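Local coordinates for protein putative endo-1,4-beta-xylanase (Bacteroides thetaiotaomicron VPI-5482, PDB 5MSX) that probably hydrolyses glycosidic bonds as a calcium-binding family 43 glycoside hydrolase, consistent with a role as an arabinofuranosidase on plant pectin, at residues C[40-45]-C[95-100]. Sequence-based numbering, arbitrary orientation.
Sequences QEINGV and SKAIFA. With EDO (1,2-ethanediol), chain G; EDO (1,2-ethanediol), chain V.
The side-chain amide of Gln-40 pairs with the backbone of Ala-97 through two hydrogen bonds. Ala-97 N donates to Gln-40 OE1 at 2.7 Å, and the N-H reaches a lone pair of OE1 within the plane of the Gln-40 amide. Gln-40 NE2 donates to Ala-97 O at 3.0 Å, with a nearly straight N-H...O angle of 167°. The two bonds use both polar ends of the amide and fix its rotation. Beyond CG the Gln-40 chain is stretched out (chi2 -172°), which carries the amide across to the other segment. With an alanine in place of Gln-40, Ala-97 N and O would probably lose both of these partners, and a gap is likely to open between the segments.

Van der Waals contacts surround the amide. Lys-96 lies alongside it, with CB 3.5 Å from Gln-40 OE1. The Lys-96 chain continues past this amide, and its NZ is hydrogen-bonded to Val-263 O. The one apolar pair is Ala-97 CB with Ile-42 CD1, at 4.2 Å, a light tip contact.

A type I' turn from Ile-42 to Val-45 closes the hairpin of strands 37-42 and 45-52. This hairpin belongs to one antiparallel sheet of the family 43 catalytic region, whose fold is a five-bladed beta-propeller. Strand 98-100 belongs to another sheet and pairs with strand 103-106. The contact thus joins two sheets of the propeller, and Tyr-49 of strand 45-52 packs against both Gln-40 and Ala-97.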
loop_
_atom_site.group_PDB
_atom_site.type_symbol
_atom_site.label_atom_id
_atom_site.label_comp_id
_atom_site.label_asym_id
_atom_site.label_seq_id
_atom_site.Cartn_x
_atom_site.Cartn_y
_atom_site.Cartn_z
ATOM N N GLN C 40 11.954 2.395 -19.194
ATOM C CA GLN C 40 12.135 1.388 -18.145
ATOM C C GLN C 40 11.819 -0.000 -18.667
ATOM O O GLN C 40 11.048 -0.145 -19.604
ATOM C CB GLN C 40 11.246 1.736 -16.914
ATOM C CG GLN C 40 9.768 1.727 -17.225
ATOM C CD GLN C 40 8.879 2.243 -16.118
ATOM O OE1 GLN C 40 8.070 3.141 -16.352
ATOM N NE2 GLN C 40 8.992 1.668 -14.910
ATOM N N GLU C 41 12.434 -1.013 -18.079
ATOM C CA GLU C 41 12.041 -2.375 -18.323
ATOM C C GLU C 41 11.058 -2.802 -17.251
ATOM O O GLU C 41 11.334 -2.611 -16.072
ATOM C CB GLU C 41 13.243 -3.293 -18.300
ATOM C CG GLU C 41 12.928 -4.751 -18.583
ATOM C CD GLU C 41 14.179 -5.624 -18.672
ATOM O OE1 GLU C 41 15.286 -5.134 -18.372
ATOM O OE2 GLU C 41 14.056 -6.810 -19.064
ATOM N N ILE C 42 9.916 -3.358 -17.667
ATOM C CA ILE C 42 8.921 -3.884 -16.755
ATOM C C ILE C 42 8.532 -5.276 -17.232
ATOM O O ILE C 42 8.018 -5.422 -18.337
ATOM C CB ILE C 42 7.634 -3.041 -16.711
ATOM C CG1 ILE C 42 7.933 -1.575 -16.420
ATOM C CG2 ILE C 42 6.659 -3.586 -15.647
ATOM C CD1 ILE C 42 6.696 -0.693 -16.505
ATOM N N ASN C 43 8.786 -6.287 -16.406
ATOM C CA ASN C 43 8.447 -7.676 -16.724
ATOM C C ASN C 43 8.989 -8.140 -18.080
ATOM O O ASN C 43 8.259 -8.667 -18.908
ATOM C CB ASN C 43 6.925 -7.870 -16.678
ATOM C CG ASN C 43 6.330 -7.500 -15.338
ATOM O OD1 ASN C 43 6.975 -7.616 -14.274
ATOM N ND2 ASN C 43 5.096 -7.085 -15.366
ATOM N N GLY C 44 10.260 -7.909 -18.317
ATOM C CA GLY C 44 10.889 -8.316 -19.559
ATOM C C GLY C 44 10.579 -7.524 -20.832
ATOM O O GLY C 44 11.014 -7.925 -21.893
ATOM N N VAL C 45 9.881 -6.396 -20.739
ATOM C CA VAL C 45 9.565 -5.551 -21.910
ATOM C C VAL C 45 9.981 -4.090 -21.619
ATOM O O VAL C 45 9.777 -3.613 -20.511
ATOM C CB VAL C 45 8.045 -5.607 -22.193
ATOM C CG1 VAL C 45 7.674 -4.735 -23.376
ATOM C CG2 VAL C 45 7.589 -7.056 -22.426
ATOM N N SER C 95 6.384 10.553 -15.299
ATOM C CA SER C 95 7.397 9.795 -14.587
ATOM C C SER C 95 7.470 8.405 -15.164
ATOM O O SER C 95 6.727 8.058 -16.079
ATOM C CB SER C 95 7.027 9.724 -13.103
ATOM O OG SER C 95 5.830 8.969 -12.936
ATOM N N LYS C 96 8.388 7.606 -14.646
ATOM C CA LYS C 96 8.299 6.153 -14.780
ATOM C C LYS C 96 7.035 5.612 -14.091
ATOM O O LYS C 96 6.458 6.280 -13.225
ATOM C CB LYS C 96 9.530 5.490 -14.210
ATOM C CG LYS C 96 10.691 5.655 -15.159
ATOM C CD LYS C 96 11.968 5.079 -14.654
ATOM C CE LYS C 96 13.098 5.848 -15.322
ATOM N NZ LYS C 96 14.332 5.137 -15.046
ATOM N N ALA C 97 6.575 4.459 -14.561
ATOM C CA ALA C 97 5.458 3.747 -13.934
ATOM C C ALA C 97 6.048 3.055 -12.705
ATOM O O ALA C 97 6.962 2.286 -12.852
ATOM C CB ALA C 97 4.867 2.727 -14.898
ATOM N N ILE C 98 5.567 3.378 -11.511
ATOM C CA ILE C 98 6.162 2.878 -10.242
ATOM C C ILE C 98 5.281 1.760 -9.656
ATOM O O ILE C 98 4.089 1.963 -9.441
ATOM C CB ILE C 98 6.286 4.032 -9.224
ATOM C CG1 ILE C 98 6.950 5.260 -9.881
ATOM C CG2 ILE C 98 7.073 3.594 -7.989
ATOM C CD1 ILE C 98 8.367 5.001 -10.385
ATOM N N PHE C 99 5.856 0.592 -9.406
ATOM C CA PHE C 99 5.094 -0.508 -8.805
ATOM C C PHE C 99 5.032 -0.366 -7.290
ATOM O O PHE C 99 6.049 -0.305 -6.657
ATOM C CB PHE C 99 5.666 -1.866 -9.172
ATOM C CG PHE C 99 4.844 -2.993 -8.646
ATOM C CD1 PHE C 99 3.664 -3.341 -9.272
ATOM C CD2 PHE C 99 5.217 -3.663 -7.494
ATOM C CE1 PHE C 99 2.875 -4.378 -8.782
ATOM C CE2 PHE C 99 4.432 -4.684 -6.985
ATOM C CZ PHE C 99 3.264 -5.043 -7.624
ATOM N N ALA C 100 3.833 -0.301 -6.728
ATOM C CA ALA C 100 3.642 -0.257 -5.276
ATOM C C ALA C 100 2.195 -0.621 -4.947
ATOM O O ALA C 100 1.280 -0.386 -5.764
ATOM C CB ALA C 100 3.979 1.120 -4.707
HETATM C C1 EDO G . 6.815 -5.267 -10.879
HETATM O O1 EDO G . 6.706 -4.731 -12.190
HETATM C C2 EDO G . 7.078 -6.742 -11.078
HETATM O O2 EDO G . 6.074 -7.308 -11.942
HETATM C C1 EDO V . 14.779 1.535 -14.363
HETATM O O1 EDO V . 16.204 1.414 -14.537
HETATM C C2 EDO V . 14.065 0.272 -14.794
HETATM O O2 EDO V . 14.647 -0.283 -15.981
#